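Local coordinates for protein ribosome biogenesis GTPase A (Thermotoga maritima, PDB 3CNL) that binds GTP as a circularly permuted GTPase and probably acts in a late step of 50S ribosomal subunit assembly, at residues Thr37-Gly41 against Val42-Arg46; Glu162-Ala165 against Ala166-Leu170; Gly172-Pro175 against Val176-Glu180. All blocks are in the same frame, centred on the assembly; numbering follows the deposited sequence.

Contact 1: Thr37-Gly41 against Val42-Arg46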
loop_
_atom_site.group_PDB
_atom_site.type_symbol
_atom_site.label_atom_id
_atom_site.label_comp_id
_atom_site.label_asym_id
_atom_site.label_seq_id
_atom_site.Cartn_x
_atom_site.Cartn_y
_atom_site.Cartn_z
ATOM N N THR A 37 3.982 3.877 2.899
ATOM C CA THR A 37 3.977 2.435 2.600
ATOM C C THR A 37 5.358 1.865 2.194
ATOM O O THR A 37 5.446 0.763 1.654
ATOM C CB THR A 37 2.924 2.056 1.519
ATOM O OG1 THR A 37 3.192 2.767 0.302
ATOM C CG2 THR A 37 1.485 2.366 2.017
ATOM N N SER A 38 6.416 2.609 2.489
ATOM C CA SER A 38 7.776 2.163 2.227
ATOM C C SER A 38 8.123 1.112 3.256
ATOM O O SER A 38 7.587 1.135 4.369
ATOM C CB SER A 38 8.741 3.331 2.363
ATOM O OG SER A 38 8.974 3.619 3.723
ATOM N N ALA A 39 9.032 0.202 2.916
ATOM C CA ALA A 39 9.393 -0.870 3.849
ATOM C C ALA A 39 10.532 -0.445 4.769
ATOM O O ALA A 39 11.548 -1.137 4.877
ATOM C CB ALA A 39 9.749 -2.153 3.089
ATOM N N TYR A 40 10.366 0.707 5.412
ATOM C CA TYR A 40 11.328 1.231 6.377
ATOM C C TYR A 40 11.456 0.243 7.536
ATOM O O TYR A 40 10.457 -0.302 8.012
ATOM C CB TYR A 40 10.839 2.578 6.894
ATOM C CG TYR A 40 11.917 3.587 7.213
ATOM C CD1 TYR A 40 12.206 4.626 6.324
ATOM C CD2 TYR A 40 12.625 3.534 8.412
ATOM C CE1 TYR A 40 13.186 5.586 6.612
ATOM C CE2 TYR A 40 13.611 4.483 8.710
ATOM C CZ TYR A 40 13.887 5.509 7.803
ATOM O OH TYR A 40 14.861 6.456 8.083
ATOM N N GLY A 41 12.688 -0.004 7.972
ATOM C CA GLY A 41 12.938 -0.945 9.056
ATOM C C GLY A 41 13.774 -2.124 8.608
ATOM O O GLY A 41 14.692 -2.543 9.321
ATOM N N VAL A 42 13.464 -2.657 7.427
ATOM C CA VAL A 42 14.165 -3.830 6.900
ATOM C C VAL A 42 15.241 -3.420 5.877
ATOM O O VAL A 42 15.037 -2.519 5.064
ATOM C CB VAL A 42 13.166 -4.938 6.392
ATOM C CG1 VAL A 42 11.936 -4.336 5.749
ATOM C CG2 VAL A 42 13.834 -5.940 5.459
ATOM N N ASP A 43 16.397 -4.069 5.964
ATOM C CA ASP A 43 17.568 -3.721 5.171
ATOM C C ASP A 43 17.576 -4.519 3.869
ATOM O O ASP A 43 17.711 -5.740 3.892
ATOM C CB ASP A 43 18.840 -4.007 5.987
ATOM C CG ASP A 43 20.103 -3.448 5.352
ATOM O OD1 ASP A 43 20.059 -2.946 4.214
ATOM O OD2 ASP A 43 21.166 -3.503 6.008
ATOM N N PHE A 44 17.410 -3.810 2.749
ATOM C CA PHE A 44 17.453 -4.390 1.399
ATOM C C PHE A 44 18.697 -3.937 0.638
ATOM O O PHE A 44 18.749 -4.080 -0.589
ATOM C CB PHE A 44 16.252 -3.951 0.544
ATOM C CG PHE A 44 14.908 -4.248 1.131
ATOM C CD1 PHE A 44 14.638 -5.465 1.739
ATOM C CD2 PHE A 44 13.889 -3.307 1.031
ATOM C CE1 PHE A 44 13.385 -5.734 2.259
ATOM C CE2 PHE A 44 12.631 -3.568 1.540
ATOM C CZ PHE A 44 12.380 -4.782 2.163
ATOM N N SER A 45 19.682 -3.369 1.335
ATOM C CA SER A 45 20.871 -2.810 0.657
ATOM C C SER A 45 21.819 -3.855 0.019
ATOM O O SER A 45 22.693 -3.495 -0.776
ATOM C CB SER A 45 21.642 -1.844 1.584
ATOM O OG SER A 45 22.013 -2.474 2.803
ATOM N N ARG A 46 21.640 -5.134 0.356
ATOM C CA ARG A 46 22.446 -6.218 -0.237
ATOM C C ARG A 46 21.732 -6.921 -1.415
ATOM O O ARG A 46 22.277 -7.846 -2.031
ATOM C CB ARG A 46 22.863 -7.234 0.845
ATOM C CG ARG A 46 23.959 -6.711 1.800
ATOM C CD ARG A 46 24.402 -7.744 2.865
ATOM N NE ARG A 46 24.570 -9.109 2.343
ATOM C CZ ARG A 46 25.548 -9.504 1.521
ATOM N NH1 ARG A 46 25.601 -10.767 1.106
ATOM N NH2 ARG A 46 26.469 -8.644 1.104
#
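The methyl of Ala39 meets the Phe44 ring at its rim: CB of Ala39 lies 3.6 Å from CE2 of Phe44, close to the plane of the ring, and slightly farther from its CZ. One face of the ring has the carbonyl O of Val42 4.2 Å above the plane, over its centre. Phe44 reaches back to Ala39 because its CG stands anti to the carbonyl carbon (chi1 -56°), which swings the ring toward the earlier part of the loop and onto Val25 of strand 24-30.

Val42 meets Ala39 through the backbone. Its CG1 packs 3.3 Å from the carbonyl O of Ala39, while the side chain as a whole lies against Ile15, Lys16 and Leu19 of helix 13-19. Gly41, at a positive phi of 117°, lets the chain bend sharply between Ala39 and Asp43. Farther on, Asp43 OD1 accepts a hydrogen bond from the backbone N of Ser45 at 2.9 Å, on the anti side and 30° out of the carboxylate plane.

Ala39 N is held by the carboxylate of Glu27. Residues 37-46 run from an inverse gamma turn centred on Ala39 to an Asx turn at Asp43, within the loop joining strands 24-30 and 48-54 of the circularly permuted GTPase domain.

Contact 2: Glu162-Ala165 against Ala166-Leu170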
loop_
_atom_site.group_PDB
_atom_site.type_symbol
_atom_site.label_atom_id
_atom_site.label_comp_id
_atom_site.label_asym_id
_atom_site.label_seq_id
_atom_site.Cartn_x
_atom_site.Cartn_y
_atom_site.Cartn_z
ATOM N N GLU A 162 1.455 10.496 14.202
ATOM C CA GLU A 162 0.033 10.526 13.924
ATOM C C GLU A 162 -0.184 10.536 12.401
ATOM O O GLU A 162 -1.087 9.872 11.881
ATOM C CB GLU A 162 -0.558 11.750 14.621
ATOM C CG GLU A 162 -1.882 12.239 14.133
ATOM C CD GLU A 162 -2.188 13.620 14.688
ATOM O OE1 GLU A 162 -2.366 13.730 15.927
ATOM O OE2 GLU A 162 -2.231 14.590 13.883
ATOM N N ASP A 163 0.670 11.277 11.702
ATOM C CA ASP A 163 0.584 11.385 10.257
ATOM C C ASP A 163 0.807 10.020 9.556
ATOM O O ASP A 163 0.085 9.655 8.630
ATOM C CB ASP A 163 1.585 12.419 9.767
ATOM C CG ASP A 163 1.474 12.662 8.291
ATOM O OD1 ASP A 163 0.461 13.239 7.846
ATOM O OD2 ASP A 163 2.402 12.282 7.570
ATOM N N LEU A 164 1.796 9.262 10.021
ATOM C CA LEU A 164 2.053 7.921 9.459
ATOM C C LEU A 164 0.878 6.959 9.688
ATOM O O LEU A 164 0.448 6.268 8.769
ATOM C CB LEU A 164 3.372 7.344 9.998
ATOM C CG LEU A 164 3.715 5.919 9.534
ATOM C CD1 LEU A 164 3.916 5.854 8.025
ATOM C CD2 LEU A 164 4.928 5.328 10.303
ATOM N N ALA A 165 0.328 6.945 10.899
ATOM C CA ALA A 165 -0.855 6.127 11.184
ATOM C C ALA A 165 -2.040 6.534 10.297
ATOM O O ALA A 165 -2.729 5.675 9.745
ATOM C CB ALA A 165 -1.226 6.220 12.672
ATOM N N ALA A 166 -2.261 7.840 10.151
ATOM C CA ALA A 166 -3.370 8.359 9.367
ATOM C C ALA A 166 -3.255 7.896 7.904
ATOM O O ALA A 166 -4.222 7.428 7.332
ATOM C CB ALA A 166 -3.387 9.868 9.445
ATOM N N LYS A 167 -2.054 7.984 7.341
ATOM C CA LYS A 167 -1.790 7.590 5.943
ATOM C C LYS A 167 -1.919 6.078 5.710
ATOM O O LYS A 167 -2.505 5.623 4.704
ATOM C CB LYS A 167 -0.425 8.130 5.505
ATOM C CG LYS A 167 -0.470 9.610 5.139
ATOM C CD LYS A 167 0.889 10.258 5.229
ATOM C CE LYS A 167 0.803 11.684 4.679
ATOM N NZ LYS A 167 2.072 12.435 4.927
ATOM N N LEU A 168 -1.389 5.298 6.644
ATOM C CA LEU A 168 -1.597 3.846 6.624
ATOM C C LEU A 168 -3.062 3.449 6.793
ATOM O O LEU A 168 -3.499 2.441 6.234
ATOM C CB LEU A 168 -0.727 3.142 7.661
ATOM C CG LEU A 168 0.791 3.190 7.471
ATOM C CD1 LEU A 168 1.478 2.603 8.692
ATOM C CD2 LEU A 168 1.169 2.391 6.202
ATOM N N LEU A 169 -3.818 4.207 7.578
ATOM C CA LEU A 169 -5.267 4.011 7.623
ATOM C C LEU A 169 -5.935 4.243 6.270
ATOM O O LEU A 169 -6.813 3.478 5.838
ATOM C CB LEU A 169 -5.896 4.949 8.682
ATOM C CG LEU A 169 -7.415 4.973 8.823
ATOM C CD1 LEU A 169 -7.897 3.625 9.305
ATOM C CD2 LEU A 169 -7.807 6.064 9.840
ATOM N N LEU A 170 -5.550 5.332 5.620
ATOM C CA LEU A 170 -6.156 5.727 4.336
ATOM C C LEU A 170 -5.905 4.701 3.202
ATOM O O LEU A 170 -6.712 4.570 2.292
ATOM C CB LEU A 170 -5.623 7.126 3.927
ATOM C CG LEU A 170 -6.178 8.350 4.657
ATOM C CD1 LEU A 170 -5.334 9.622 4.480
ATOM C CD2 LEU A 170 -7.604 8.635 4.246
#
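Asp163 and Lys167 lean toward each other across one turn of the helix, their side chains crossing at a slant. The lysine chain is extended beyond CG and passes over the carbonyl O of Asp163, with CG and CD of Lys167 each 3.5 Å from that oxygen, before its ammonium reaches the carboxylate. NZ of Lys167 then sits 2.7 Å from OD2 of Asp163, on the syn side of that oxygen, in a hydrogen-bonded salt bridge. Asp163 CG stands anti to its own backbone N (chi1 -175°), which holds the carboxylate out at the level of its own turn, and the lysine runs back along the helix to reach it. The other oxygen, OD1, is taken by Arg187 of helix 182-196, so two cations share this carboxylate; together they would be expected to keep it ionised and to fix its rotation.

This is the i to i+4 spacing of an alpha-helix, and the backbone repeats it: Ala166 N binds Glu162 O, Lys167 N binds Asp163 O, and Leu169 N binds Ala165 O at 2.8 Å. The straightest of the four backbone bonds that cross runs from Leu168 N to Leu164 O, with an N-H...O angle of 171°.

Leu164 and Leu168 form the apolar counterpart of the salt bridge. CD1 of Leu168 comes within 4.1 Å of CG of Leu164, an ordinary van der Waals contact, with the two side chains set at an angle. Elsewhere around the helix, Ala166 lies against Arg187, whereas Leu169 and Leu170 pack on Phe232 of helix 224-236.

Contact 3: Gly172-Pro175 against Val176-Glu180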
loop_
_atom_site.group_PDB
_atom_site.type_symbol
_atom_site.label_atom_id
_atom_site.label_comp_id
_atom_site.label_asym_id
_atom_site.label_seq_id
_atom_site.Cartn_x
_atom_site.Cartn_y
_atom_site.Cartn_z
ATOM N N GLY A 172 -5.622 1.471 3.856
ATOM C CA GLY A 172 -6.148 0.192 4.396
ATOM C C GLY A 172 -5.116 -0.753 4.977
ATOM O O GLY A 172 -5.395 -1.933 5.223
ATOM N N SER A 173 -3.915 -0.236 5.194
ATOM C CA SER A 173 -2.830 -1.013 5.758
ATOM C C SER A 173 -2.958 -1.157 7.285
ATOM O O SER A 173 -2.571 -2.182 7.878
ATOM C CB SER A 173 -1.511 -0.357 5.374
ATOM O OG SER A 173 -0.428 -1.078 5.906
ATOM N N LEU A 174 -3.501 -0.129 7.923
ATOM C CA LEU A 174 -3.706 -0.165 9.359
ATOM C C LEU A 174 -5.205 -0.138 9.661
ATOM O O LEU A 174 -5.884 0.806 9.292
ATOM C CB LEU A 174 -2.938 0.994 10.027
ATOM C CG LEU A 174 -2.850 1.153 11.547
ATOM C CD1 LEU A 174 -2.031 0.019 12.210
ATOM C CD2 LEU A 174 -2.245 2.517 11.870
ATOM N N PRO A 175 -5.726 -1.185 10.339
ATOM C CA PRO A 175 -7.156 -1.254 10.719
ATOM C C PRO A 175 -7.626 -0.203 11.724
ATOM O O PRO A 175 -6.883 0.160 12.617
ATOM C CB PRO A 175 -7.292 -2.670 11.333
ATOM C CG PRO A 175 -6.078 -3.430 10.831
ATOM C CD PRO A 175 -4.994 -2.394 10.759
ATOM N N VAL A 176 -8.872 0.257 11.564
ATOM C CA VAL A 176 -9.533 1.195 12.480
ATOM C C VAL A 176 -9.473 0.719 13.934
ATOM O O VAL A 176 -9.288 1.518 14.853
ATOM C CB VAL A 176 -10.997 1.446 12.038
ATOM C CG1 VAL A 176 -11.846 2.004 13.164
ATOM C CG2 VAL A 176 -11.022 2.388 10.849
ATOM N N GLU A 177 -9.595 -0.595 14.108
ATOM C CA GLU A 177 -9.544 -1.257 15.408
ATOM C C GLU A 177 -8.255 -1.002 16.161
ATOM O O GLU A 177 -8.248 -1.009 17.387
ATOM C CB GLU A 177 -9.716 -2.770 15.228
ATOM C CG GLU A 177 -11.054 -3.182 14.615
ATOM C CD GLU A 177 -11.104 -3.074 13.089
ATOM O OE1 GLU A 177 -10.553 -2.107 12.525
ATOM O OE2 GLU A 177 -11.719 -3.960 12.454
ATOM N N ARG A 178 -7.171 -0.792 15.422
ATOM C CA ARG A 178 -5.832 -0.594 15.975
ATOM C C ARG A 178 -5.593 0.869 16.397
ATOM O O ARG A 178 -4.564 1.197 17.007
ATOM C CB ARG A 178 -4.808 -0.969 14.897
ATOM C CG ARG A 178 -3.738 -1.955 15.295
ATOM C CD ARG A 178 -4.128 -3.375 14.913
ATOM N NE ARG A 178 -4.545 -4.172 16.071
ATOM C CZ ARG A 178 -5.750 -4.723 16.231
ATOM N NH1 ARG A 178 -6.005 -5.435 17.321
ATOM N NH2 ARG A 178 -6.700 -4.576 15.308
ATOM N N ILE A 179 -6.526 1.754 16.043
ATOM C CA ILE A 179 -6.369 3.190 16.300
ATOM C C ILE A 179 -6.964 3.564 17.658
ATOM O O ILE A 179 -8.152 3.357 17.916
ATOM C CB ILE A 179 -7.022 4.056 15.178
ATOM C CG1 ILE A 179 -6.518 3.635 13.787
ATOM C CG2 ILE A 179 -6.820 5.564 15.444
ATOM C CD1 ILE A 179 -5.043 3.911 13.510
ATOM N N GLU A 180 -6.136 4.155 18.508
ATOM C CA GLU A 180 -6.530 4.436 19.882
ATOM C C GLU A 180 -6.683 5.941 20.163
ATOM O O GLU A 180 -7.221 6.338 21.199
ATOM C CB GLU A 180 -5.523 3.770 20.842
ATOM C CG GLU A 180 -5.457 2.252 20.684
ATOM C CD GLU A 180 -4.160 1.624 21.204
ATOM O OE1 GLU A 180 -4.209 0.431 21.587
ATOM O OE2 GLU A 180 -3.096 2.299 21.221
#
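Apolar contact starts with Leu174, whose two methyls part to meet two residues of the following turn. CD2 touches the tip of Ile179, 3.5 Å from its CD1, and CD1 of Leu174 lies 4.0 Å from CB of Arg178, so the aliphatic base of the arginine is used here and not its charged end. With chi1 at -174° the fork of Leu174 extends away from its backbone N, along the chain toward both partners. Ile179 comes back to meet it, passing CG1 within 3.7 Å of the carbonyl O of Pro175.

The polar link is a single backbone bond across the segments, Arg178 N to Pro175 O at 3.0 Å. The amide approaches from above the carbonyl plane, 55° out of it, at a C=O...N angle of 122°, as is usual for the i to i+3 bond of a 3-10 turn, here the segment 176-178. Ile179 N repeats the i to i+3 spacing on Val176 O. Just upstream, Gly172 is the C-prime residue of a Schellman motif that ends helix 162-170.

Carboxylate and ring make a lesser contact: OE1 of Glu177 is 3.5 Å from CB of Pro175, since the bend at chi2 turns the carboxylate back to the CB corner of the proline. Outside the turn, Val176 and Ile179 rest on Phe185 of helix 182-196, and Leu174 reaches Ala165 and Ile159.

Overall arrangement
Contacts 2 and 3 are consecutive along the chain, with centres about 9 Å apart. Helix 162-170 ends directly in contact 3: Leu168 O probably accepts both Ser173 N at 2.9 Å and Leu174 N at 3.1 Å, while Leu169 CD1 packs on Val176 CG2 at 3.7 Å. Contact 1 lies farther off, its centre about 19 Å from that of contact 2, yet Thr37 CG2 touches Leu168 CD2 at 4.2 Å. None of the three touches the nucleotide. The side chains of Pro175, Leu168 and Ala39 lie about 9, 11 and 12 Å from the bound GTP analogue, and Ser173 OG is hydrogen-bonded to Pro108 O of the pocket.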